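Local coordinates for hydroxylase (Rhodococcus sp., PDB 2OR0), which is a putative flavin-dependent hydroxylase of the acyl-CoA dehydrogenase fold, probably using reduced flavin and molecular oxygen to hydroxylate its substrate, at residues 29-40 with 88-96; 345-356 with 370-381. All coordinates share one frame; numbering follows the deposited sequence.

Contact 1: 29-40 with 88-96; sequences IEVVAEEIRGQA and VAALDGASG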
loop_
_atom_site.group_PDB
_atom_site.type_symbol
_atom_site.label_atom_id
_atom_site.label_comp_id
_atom_site.label_asym_id
_atom_site.label_seq_id
_atom_site.Cartn_x
_atom_site.Cartn_y
_atom_site.Cartn_z
ATOM N N ILE A 29 -3.171 -13.953 11.688
ATOM C CA ILE A 29 -3.775 -13.993 10.354
ATOM C C ILE A 29 -3.952 -15.443 9.872
ATOM O O ILE A 29 -5.000 -15.803 9.323
ATOM C CB ILE A 29 -2.918 -13.161 9.353
ATOM C CG1 ILE A 29 -3.007 -11.659 9.682
ATOM C CG2 ILE A 29 -3.302 -13.450 7.883
ATOM C CD1 ILE A 29 -4.410 -11.039 9.483
ATOM N N GLU A 30 -2.934 -16.273 10.116
ATOM C CA GLU A 30 -2.938 -17.662 9.650
ATOM C C GLU A 30 -4.078 -18.403 10.327
ATOM O O GLU A 30 -4.759 -19.206 9.695
ATOM C CB GLU A 30 -1.588 -18.348 9.922
ATOM C CG GLU A 30 -0.439 -17.977 8.929
ATOM C CD GLU A 30 0.984 -18.398 9.415
ATOM O OE1 GLU A 30 1.119 -19.403 10.180
ATOM O OE2 GLU A 30 1.977 -17.719 9.025
ATOM N N VAL A 31 -4.297 -18.090 11.609
ATOM C CA VAL A 31 -5.371 -18.681 12.398
ATOM C C VAL A 31 -6.752 -18.356 11.822
ATOM O O VAL A 31 -7.619 -19.227 11.771
ATOM C CB VAL A 31 -5.262 -18.294 13.904
ATOM C CG1 VAL A 31 -6.549 -18.624 14.665
ATOM C CG2 VAL A 31 -4.063 -19.010 14.573
ATOM N N VAL A 32 -6.957 -17.117 11.373
ATOM C CA VAL A 32 -8.252 -16.739 10.794
ATOM C C VAL A 32 -8.287 -16.761 9.271
ATOM O O VAL A 32 -9.177 -16.161 8.675
ATOM C CB VAL A 32 -8.758 -15.379 11.325
ATOM C CG1 VAL A 32 -9.091 -15.502 12.810
ATOM C CG2 VAL A 32 -7.730 -14.257 11.077
ATOM N N ALA A 33 -7.327 -17.456 8.655
ATOM C CA ALA A 33 -7.183 -17.520 7.195
ATOM C C ALA A 33 -8.475 -17.908 6.497
ATOM O O ALA A 33 -8.855 -17.289 5.494
ATOM C CB ALA A 33 -6.064 -18.487 6.794
ATOM N N GLU A 34 -9.143 -18.932 7.028
ATOM C CA GLU A 34 -10.358 -19.441 6.413
ATOM C C GLU A 34 -11.497 -18.438 6.567
ATOM O O GLU A 34 -12.342 -18.335 5.685
ATOM C CB GLU A 34 -10.745 -20.801 7.009
ATOM C CG GLU A 34 -10.882 -20.781 8.552
ATOM C CD GLU A 34 -9.690 -21.401 9.305
ATOM O OE1 GLU A 34 -8.566 -20.814 9.327
ATOM O OE2 GLU A 34 -9.909 -22.490 9.899
ATOM N N GLU A 35 -11.502 -17.689 7.677
ATOM C CA GLU A 35 -12.512 -16.645 7.908
ATOM C C GLU A 35 -12.294 -15.470 6.951
ATOM O O GLU A 35 -13.248 -14.889 6.453
ATOM C CB GLU A 35 -12.505 -16.151 9.361
ATOM C CG GLU A 35 -13.145 -17.115 10.397
ATOM C CD GLU A 35 -12.118 -18.016 11.103
ATOM O OE1 GLU A 35 -11.317 -18.679 10.416
ATOM O OE2 GLU A 35 -12.104 -18.058 12.358
ATOM N N ILE A 36 -11.030 -15.130 6.708
ATOM C CA ILE A 36 -10.684 -14.066 5.772
ATOM C C ILE A 36 -11.119 -14.426 4.333
ATOM O O ILE A 36 -11.770 -13.618 3.653
ATOM C CB ILE A 36 -9.188 -13.704 5.857
ATOM C CG1 ILE A 36 -8.914 -13.000 7.189
ATOM C CG2 ILE A 36 -8.772 -12.798 4.674
ATOM C CD1 ILE A 36 -7.442 -12.774 7.508
ATOM N N ARG A 37 -10.772 -15.634 3.889
ATOM C CA ARG A 37 -11.201 -16.125 2.585
ATOM C C ARG A 37 -12.729 -16.154 2.541
ATOM O O ARG A 37 -13.326 -15.865 1.513
ATOM C CB ARG A 37 -10.595 -17.510 2.273
ATOM C CG ARG A 37 -9.070 -17.474 2.088
ATOM C CD ARG A 37 -8.509 -18.794 1.574
ATOM N NE ARG A 37 -8.772 -19.861 2.539
ATOM C CZ ARG A 37 -7.872 -20.383 3.380
ATOM N NH1 ARG A 37 -6.604 -19.966 3.381
ATOM N NH2 ARG A 37 -8.254 -21.345 4.223
ATOM N N GLY A 38 -13.338 -16.462 3.686
ATOM C CA GLY A 38 -14.786 -16.524 3.832
ATOM C C GLY A 38 -15.537 -15.215 3.607
ATOM O O GLY A 38 -16.716 -15.253 3.261
ATOM N N GLN A 39 -14.890 -14.063 3.811
ATOM C CA GLN A 39 -15.555 -12.765 3.602
ATOM C C GLN A 39 -15.334 -12.162 2.205
ATOM O O GLN A 39 -16.007 -11.201 1.830
ATOM C CB GLN A 39 -15.123 -11.748 4.656
ATOM C CG GLN A 39 -15.614 -12.032 6.079
ATOM C CD GLN A 39 -17.119 -12.177 6.161
ATOM O OE1 GLN A 39 -17.624 -13.234 6.515
ATOM N NE2 GLN A 39 -17.840 -11.118 5.823
ATOM N N ALA A 40 -14.402 -12.736 1.443
ATOM C CA ALA A 40 -13.880 -12.113 0.231
ATOM C C ALA A 40 -14.924 -11.842 -0.872
ATOM O O ALA A 40 -14.966 -10.751 -1.452
ATOM C CB ALA A 40 -12.711 -12.928 -0.301
ATOM N N VAL A 88 -1.420 -11.440 3.970
ATOM C CA VAL A 88 -2.858 -11.066 3.960
ATOM C C VAL A 88 -3.363 -11.006 2.508
ATOM O O VAL A 88 -4.443 -11.552 2.189
ATOM C CB VAL A 88 -3.119 -9.692 4.640
ATOM C CG1 VAL A 88 -4.590 -9.369 4.592
ATOM C CG2 VAL A 88 -2.675 -9.690 6.085
ATOM N N ALA A 89 -2.571 -10.347 1.647
ATOM C CA ALA A 89 -2.893 -10.165 0.213
ATOM C C ALA A 89 -3.112 -11.481 -0.520
ATOM O O ALA A 89 -3.994 -11.559 -1.395
ATOM C CB ALA A 89 -1.841 -9.329 -0.486
ATOM N N ALA A 90 -2.350 -12.522 -0.151
ATOM C CA ALA A 90 -2.537 -13.855 -0.757
ATOM C C ALA A 90 -3.848 -14.525 -0.337
ATOM O O ALA A 90 -4.353 -15.405 -1.038
ATOM C CB ALA A 90 -1.316 -14.784 -0.484
ATOM N N LEU A 91 -4.416 -14.107 0.785
ATOM C CA LEU A 91 -5.705 -14.640 1.231
ATOM C C LEU A 91 -6.906 -13.920 0.612
ATOM O O LEU A 91 -7.890 -14.553 0.262
ATOM C CB LEU A 91 -5.829 -14.586 2.773
ATOM C CG LEU A 91 -4.848 -15.371 3.647
ATOM C CD1 LEU A 91 -5.100 -15.105 5.130
ATOM C CD2 LEU A 91 -4.964 -16.851 3.338
ATOM N N ASP A 92 -6.839 -12.590 0.545
ATOM C CA ASP A 92 -7.906 -11.760 -0.050
ATOM C C ASP A 92 -7.202 -10.486 -0.433
ATOM O O ASP A 92 -6.667 -9.804 0.427
ATOM C CB ASP A 92 -9.043 -11.468 0.971
ATOM C CG ASP A 92 -10.054 -10.395 0.471
ATOM O OD1 ASP A 92 -10.522 -10.491 -0.685
ATOM O OD2 ASP A 92 -10.386 -9.452 1.244
ATOM N N GLY A 93 -7.157 -10.195 -1.733
ATOM C CA GLY A 93 -6.448 -9.042 -2.236
ATOM C C GLY A 93 -6.891 -7.712 -1.655
ATOM O O GLY A 93 -6.053 -6.851 -1.370
ATOM N N ALA A 94 -8.202 -7.525 -1.503
ATOM C CA ALA A 94 -8.730 -6.293 -0.908
ATOM C C ALA A 94 -8.212 -6.074 0.517
ATOM O O ALA A 94 -7.769 -5.006 0.841
ATOM C CB ALA A 94 -10.265 -6.282 -0.925
ATOM N N SER A 95 -8.281 -7.100 1.362
ATOM C CA SER A 95 -7.761 -6.991 2.718
ATOM C C SER A 95 -6.271 -6.702 2.695
ATOM O O SER A 95 -5.784 -5.932 3.513
ATOM C CB SER A 95 -8.004 -8.291 3.490
ATOM O OG SER A 95 -9.390 -8.573 3.527
ATOM N N GLY A 96 -5.547 -7.357 1.776
ATOM C CA GLY A 96 -4.112 -7.184 1.680
ATOM C C GLY A 96 -3.768 -5.760 1.307
ATOM O O GLY A 96 -2.841 -5.165 1.861
HETATM O O HOH W 1 -12.812 -9.143 -1.737
#

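Contact 2: 345-356 with 370-381; sequences AWRAVRAADEIF and MQRFWRDAHAGL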
loop_
_atom_site.group_PDB
_atom_site.type_symbol
_atom_site.label_atom_id
_atom_site.label_comp_id
_atom_site.label_asym_id
_atom_site.label_seq_id
_atom_site.Cartn_x
_atom_site.Cartn_y
_atom_site.Cartn_z
ATOM N N ALA A 345 6.660 -4.654 -8.814
ATOM C CA ALA A 345 5.219 -4.714 -9.131
ATOM C C ALA A 345 4.985 -5.216 -10.569
ATOM O O ALA A 345 4.184 -6.124 -10.791
ATOM C CB ALA A 345 4.542 -3.347 -8.920
ATOM N N TRP A 346 5.706 -4.646 -11.524
ATOM C CA TRP A 346 5.501 -4.968 -12.918
ATOM C C TRP A 346 5.841 -6.448 -13.245
ATOM O O TRP A 346 5.096 -7.120 -13.969
ATOM C CB TRP A 346 6.312 -4.032 -13.816
ATOM C CG TRP A 346 5.650 -2.652 -13.987
ATOM C CD1 TRP A 346 5.592 -1.616 -13.049
ATOM C CD2 TRP A 346 4.951 -2.171 -15.151
ATOM N NE1 TRP A 346 4.930 -0.520 -13.600
ATOM C CE2 TRP A 346 4.512 -0.845 -14.868
ATOM C CE3 TRP A 346 4.674 -2.726 -16.413
ATOM C CZ2 TRP A 346 3.814 -0.075 -15.800
ATOM C CZ3 TRP A 346 3.960 -1.951 -17.351
ATOM C CH2 TRP A 346 3.545 -0.643 -17.030
ATOM N N ARG A 347 6.969 -6.916 -12.704
ATOM C CA ARG A 347 7.448 -8.286 -12.892
ATOM C C ARG A 347 6.393 -9.293 -12.424
ATOM O O ARG A 347 6.102 -10.255 -13.116
ATOM C CB ARG A 347 8.794 -8.496 -12.143
ATOM C CG ARG A 347 9.533 -9.819 -12.498
ATOM C CD ARG A 347 10.866 -9.946 -11.717
ATOM N NE ARG A 347 11.714 -8.757 -11.894
ATOM C CZ ARG A 347 11.948 -7.830 -10.960
ATOM N NH1 ARG A 347 11.433 -7.935 -9.740
ATOM N NH2 ARG A 347 12.708 -6.800 -11.248
ATOM N N ALA A 348 5.831 -9.041 -11.255
ATOM C CA ALA A 348 4.884 -9.936 -10.607
ATOM C C ALA A 348 3.572 -9.945 -11.377
ATOM O O ALA A 348 3.009 -11.008 -11.652
ATOM C CB ALA A 348 4.669 -9.489 -9.185
ATOM N N VAL A 349 3.103 -8.768 -11.783
ATOM C CA VAL A 349 1.871 -8.722 -12.583
ATOM C C VAL A 349 2.012 -9.418 -13.942
ATOM O O VAL A 349 1.125 -10.195 -14.326
ATOM C CB VAL A 349 1.285 -7.303 -12.721
ATOM C CG1 VAL A 349 0.024 -7.348 -13.590
ATOM C CG2 VAL A 349 0.957 -6.740 -11.324
ATOM N N ARG A 350 3.107 -9.155 -14.656
ATOM C CA ARG A 350 3.331 -9.837 -15.919
ATOM C C ARG A 350 3.355 -11.373 -15.764
ATOM O O ARG A 350 2.868 -12.095 -16.645
ATOM C CB ARG A 350 4.626 -9.395 -16.593
ATOM C CG ARG A 350 4.540 -8.009 -17.285
ATOM C CD ARG A 350 5.746 -7.786 -18.221
ATOM N NE ARG A 350 5.749 -6.425 -18.767
ATOM C CZ ARG A 350 6.522 -5.439 -18.317
ATOM N NH1 ARG A 350 7.371 -5.669 -17.308
ATOM N NH2 ARG A 350 6.451 -4.219 -18.875
ATOM N N ALA A 351 3.936 -11.854 -14.671
ATOM C CA ALA A 351 4.015 -13.294 -14.370
ATOM C C ALA A 351 2.631 -13.888 -14.093
ATOM O O ALA A 351 2.308 -15.025 -14.526
ATOM C CB ALA A 351 4.932 -13.511 -13.165
ATOM N N ALA A 352 1.809 -13.131 -13.371
ATOM C CA ALA A 352 0.441 -13.537 -13.161
ATOM C C ALA A 352 -0.329 -13.584 -14.487
ATOM O O ALA A 352 -1.171 -14.475 -14.666
ATOM C CB ALA A 352 -0.257 -12.601 -12.173
ATOM N N ASP A 353 -0.073 -12.628 -15.395
ATOM C CA ASP A 353 -0.713 -12.677 -16.728
ATOM C C ASP A 353 -0.372 -13.972 -17.487
ATOM O O ASP A 353 -1.224 -14.517 -18.186
ATOM C CB ASP A 353 -0.339 -11.507 -17.624
ATOM C CG ASP A 353 -0.900 -10.173 -17.139
ATOM O OD1 ASP A 353 -1.912 -10.168 -16.380
ATOM O OD2 ASP A 353 -0.308 -9.120 -17.523
ATOM N N GLU A 354 0.891 -14.409 -17.406
ATOM C CA GLU A 354 1.346 -15.560 -18.163
ATOM C C GLU A 354 0.624 -16.826 -17.687
ATOM O O GLU A 354 0.261 -17.665 -18.482
ATOM C CB GLU A 354 2.884 -15.708 -18.093
ATOM C CG GLU A 354 3.610 -14.615 -18.840
ATOM C CD GLU A 354 3.318 -14.647 -20.364
ATOM O OE1 GLU A 354 3.294 -15.743 -20.959
ATOM O OE2 GLU A 354 3.120 -13.577 -20.969
ATOM N N ILE A 355 0.391 -16.959 -16.390
ATOM C CA ILE A 355 -0.336 -18.151 -15.926
ATOM C C ILE A 355 -1.846 -18.050 -16.125
ATOM O O ILE A 355 -2.491 -19.062 -16.376
ATOM C CB ILE A 355 -0.005 -18.547 -14.479
ATOM C CG1 ILE A 355 -0.227 -17.370 -13.520
ATOM C CG2 ILE A 355 1.432 -19.063 -14.389
ATOM C CD1 ILE A 355 -0.116 -17.782 -12.027
ATOM N N PHE A 356 -2.399 -16.841 -16.029
ATOM C CA PHE A 356 -3.829 -16.668 -16.280
ATOM C C PHE A 356 -4.154 -17.062 -17.727
ATOM O O PHE A 356 -5.168 -17.692 -17.989
ATOM C CB PHE A 356 -4.300 -15.229 -15.978
ATOM C CG PHE A 356 -5.827 -15.085 -15.957
ATOM C CD1 PHE A 356 -6.593 -15.731 -14.972
ATOM C CD2 PHE A 356 -6.484 -14.317 -16.905
ATOM C CE1 PHE A 356 -7.999 -15.630 -14.944
ATOM C CE2 PHE A 356 -7.901 -14.191 -16.885
ATOM C CZ PHE A 356 -8.657 -14.850 -15.908
HETATM N N MSE A 370 -9.281 -17.419 -8.761
HETATM C CA MSE A 370 -8.045 -16.935 -9.398
HETATM C C MSE A 370 -8.255 -15.602 -10.134
HETATM O O MSE A 370 -7.445 -14.689 -9.989
HETATM C CB MSE A 370 -7.429 -17.959 -10.364
HETATM C CG MSE A 370 -6.127 -17.455 -10.990
HETATM SE SE MSE A 370 -5.434 -18.614 -12.367
HETATM C CE MSE A 370 -3.775 -17.654 -12.702
ATOM N N GLN A 371 -9.343 -15.507 -10.902
ATOM C CA GLN A 371 -9.651 -14.306 -11.691
ATOM C C GLN A 371 -9.736 -13.043 -10.843
ATOM O O GLN A 371 -9.452 -11.955 -11.352
ATOM C CB GLN A 371 -10.923 -14.480 -12.570
ATOM C CG GLN A 371 -12.211 -14.966 -11.881
ATOM C CD GLN A 371 -12.815 -13.929 -10.985
ATOM O OE1 GLN A 371 -12.771 -12.730 -11.298
ATOM N NE2 GLN A 371 -13.398 -14.370 -9.858
ATOM N N ARG A 372 -10.120 -13.187 -9.568
ATOM C CA ARG A 372 -10.294 -12.036 -8.669
ATOM C C ARG A 372 -8.915 -11.523 -8.270
ATOM O O ARG A 372 -8.686 -10.330 -8.226
ATOM C CB ARG A 372 -11.143 -12.410 -7.416
ATOM C CG ARG A 372 -11.446 -11.236 -6.387
ATOM C CD ARG A 372 -11.985 -11.775 -5.001
ATOM N NE ARG A 372 -12.973 -12.749 -5.356
ATOM C CZ ARG A 372 -13.062 -14.011 -4.979
ATOM N NH1 ARG A 372 -12.278 -14.540 -4.055
ATOM N NH2 ARG A 372 -14.028 -14.724 -5.541
ATOM N N PHE A 373 -7.988 -12.445 -7.999
ATOM C CA PHE A 373 -6.596 -12.079 -7.714
ATOM C C PHE A 373 -5.974 -11.475 -8.940
ATOM O O PHE A 373 -5.282 -10.484 -8.847
ATOM C CB PHE A 373 -5.773 -13.273 -7.199
ATOM C CG PHE A 373 -6.154 -13.709 -5.797
ATOM C CD1 PHE A 373 -5.568 -13.117 -4.681
ATOM C CD2 PHE A 373 -7.108 -14.705 -5.603
ATOM C CE1 PHE A 373 -5.925 -13.524 -3.407
ATOM C CE2 PHE A 373 -7.493 -15.122 -4.316
ATOM C CZ PHE A 373 -6.887 -14.532 -3.218
ATOM N N TRP A 374 -6.266 -12.041 -10.107
ATOM C CA TRP A 374 -5.698 -11.527 -11.343
ATOM C C TRP A 374 -6.150 -10.055 -11.632
ATOM O O TRP A 374 -5.318 -9.199 -11.971
ATOM C CB TRP A 374 -6.014 -12.494 -12.504
ATOM C CG TRP A 374 -5.615 -11.944 -13.846
ATOM C CD1 TRP A 374 -4.368 -11.954 -14.413
ATOM C CD2 TRP A 374 -6.481 -11.328 -14.785
ATOM N NE1 TRP A 374 -4.407 -11.361 -15.660
ATOM C CE2 TRP A 374 -5.693 -10.956 -15.908
ATOM C CE3 TRP A 374 -7.862 -11.041 -14.793
ATOM C CZ2 TRP A 374 -6.234 -10.309 -17.022
ATOM C CZ3 TRP A 374 -8.393 -10.380 -15.909
ATOM C CH2 TRP A 374 -7.573 -10.030 -17.002
ATOM N N ARG A 375 -7.450 -9.774 -11.490
ATOM C CA ARG A 375 -7.976 -8.402 -11.682
ATOM C C ARG A 375 -7.445 -7.469 -10.582
ATOM O O ARG A 375 -7.090 -6.328 -10.861
ATOM C CB ARG A 375 -9.516 -8.389 -11.674
ATOM C CG ARG A 375 -10.178 -9.108 -12.896
ATOM C CD ARG A 375 -11.729 -9.035 -12.827
ATOM N NE ARG A 375 -12.289 -9.915 -11.796
ATOM C CZ ARG A 375 -12.769 -9.500 -10.626
ATOM N NH1 ARG A 375 -12.728 -8.212 -10.304
ATOM N NH2 ARG A 375 -13.279 -10.377 -9.762
ATOM N N ASP A 376 -7.404 -7.954 -9.337
ATOM C CA ASP A 376 -6.841 -7.149 -8.229
ATOM C C ASP A 376 -5.400 -6.691 -8.529
ATOM O O ASP A 376 -5.005 -5.547 -8.240
ATOM C CB ASP A 376 -6.849 -7.938 -6.914
ATOM C CG ASP A 376 -8.252 -8.212 -6.370
ATOM O OD1 ASP A 376 -9.261 -7.586 -6.809
ATOM O OD2 ASP A 376 -8.357 -9.086 -5.465
ATOM N N ALA A 377 -4.594 -7.580 -9.095
ATOM C CA ALA A 377 -3.195 -7.246 -9.358
ATOM C C ALA A 377 -3.120 -6.112 -10.361
ATOM O O ALA A 377 -2.337 -5.204 -10.204
ATOM C CB ALA A 377 -2.399 -8.474 -9.881
ATOM N N HIS A 378 -3.910 -6.206 -11.422
ATOM C CA HIS A 378 -4.025 -5.117 -12.422
ATOM C C HIS A 378 -4.572 -3.804 -11.869
ATOM O O HIS A 378 -4.065 -2.737 -12.205
ATOM C CB HIS A 378 -4.844 -5.589 -13.621
ATOM C CG HIS A 378 -4.066 -6.502 -14.493
ATOM N ND1 HIS A 378 -3.110 -6.046 -15.372
ATOM C CD2 HIS A 378 -4.012 -7.850 -14.542
ATOM C CE1 HIS A 378 -2.537 -7.078 -15.967
ATOM N NE2 HIS A 378 -3.054 -8.183 -15.465
ATOM N N ALA A 379 -5.603 -3.868 -11.047
ATOM C CA ALA A 379 -6.031 -2.645 -10.334
ATOM C C ALA A 379 -4.887 -2.044 -9.525
ATOM O O ALA A 379 -4.639 -0.840 -9.614
ATOM C CB ALA A 379 -7.170 -2.930 -9.435
ATOM N N GLY A 380 -4.204 -2.871 -8.718
ATOM C CA GLY A 380 -3.039 -2.386 -7.947
ATOM C C GLY A 380 -1.921 -1.763 -8.785
ATOM O O GLY A 380 -1.296 -0.773 -8.383
ATOM N N LEU A 381 -1.674 -2.312 -9.972
ATOM C CA LEU A 381 -0.601 -1.804 -10.842
ATOM C C LEU A 381 -0.851 -0.390 -11.345
ATOM O O LEU A 381 0.108 0.301 -11.747
ATOM C CB LEU A 381 -0.368 -2.743 -12.066
ATOM C CG LEU A 381 0.906 -2.518 -12.900
ATOM C CD1 LEU A 381 2.125 -2.691 -11.996
ATOM C CD2 LEU A 381 1.036 -3.456 -14.146
#

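Contact 1: 29-40 with 88-96
Two kinked helical runs of the N-terminal, all-helical part of an acyl-CoA dehydrogenase-like fold meet here, and Leu91 is the knob that joins them, set in the hole formed by Ile29, Ala33, Ile36 and Arg37. Its two methyls divide the work. CD1 lies 3.7 Å from Ile29 CG2 and also reaches Ala33, while CD2 rests against Ala33 CB and the Arg37 guanidinium, with NH1 of Arg37 3.5 Å from CD2 of Leu91. Ile36 crosses Leu91 at about a right angle. With its CG2 anti to the backbone N (chi1 -70° for CG1), that methyl touches both Leu91 CB and Asp92 CB, each at 3.9 Å. At the other end Ile29 CD1 meets Val88 CG2 at 4.0 Å.

No direct hydrogen bond spans the two segments; a water lying 2.7 Å from Ala40 O and 2.9 Å from Asp92 OD1 bridges them. Ala40 CB also packs 3.3 Å from Asp92 OD1. The second carboxylate oxygen is held within its own segment: Ser95 N reaches OD2 from above the carboxylate plane, the capping bond that makes Asp92 the N-cap of helix 93-102. Ser95 OG is a second donor, 2.6 Å from Asp92 OD2 on its anti lone pair, and the two bonds limit how the carboxylate can turn.

Around the contact, helix 51-60 packs against the first segment, with Leu56 on Ile36 and Ser60 on Ile29, while Leu49 of the preceding loop touches Ser95; the contact itself joins helices 24-31 and 33-46 to the break between helices 78-91 and 93-102.

Contact 2: 345-356 with 370-381
Phe356 and Trp374 both carry CG anti to the backbone N (chi1 -168° for Phe356), which sends the two rings into the space between their helices, where they stack face to face. The Phe356 ring lies over the five-membered ring of Trp374 with centroids 4.1 Å apart and planes inclined by 13°. The other indole face is covered by His378 CD2 from the next helical turn.

Asp353, its CG beside the backbone N, brings OD1 to the N-H groups of Trp374 and His378. His378 NE2 donates to Asp353 OD1 in a fairly straight bond, with carboxylate and imidazole nearly coplanar, though the modelled 2.5 Å is doubtfully short. Trp374 NE1 donates to the same OD1 at 2.9 Å in a bent bond (138°), meeting it on the anti side, with OD1 tilted out of the indole plane. The near coplanarity and the two donors together probably limit the carboxylate's rotation. An alanine in place of Trp374 would probably leave the Phe356 ring without its stacking face and Asp353 OD1 with one donor fewer.

Val349 CG1 sits over the His378 ring, 3.7 Å from its centroid, as a CH-pi contact, and Leu381 CD1 covers the Trp346 pyrrole face in the same way at 3.9 Å. At the other end the selenium of Met370, present as selenomethionine, approaches the Phe356 ring at its edge, a Met-aromatic contact, and CE of Met370 lies 3.7 Å from Ile355 CG1.

The axes of the two segments run roughly antiparallel, 9.9 Å apart at closest approach. Helices 250-277 and 292-324 also pack on the first segment, as expected of the C-terminal helical bundle of acyl-CoA dehydrogenases.

In the fold
Contact 1 closes in the chain before contact 2 opens, yet their centres are 18 Å apart and each lies about 16 Å from the centre of the chain. They touch directly through helix 370-381: the ring of Phe373 packs on the end of helix 78-91, its CE1 3.4 Å from Ala90 O and its CZ 3.6 Å from Leu91 O. Arg372 adds a second link by touching Ala40, which also meets Asp92 in contact 1. Helix 370-381 therefore joins the N-terminal helices to the C-terminal bundle. An acetate ion, probably from the crystallisation liquor, approaches the Asp353 side chain of contact 2 to about 3 Å between nearest atoms; such ions can mark pockets, but this alone establishes no site.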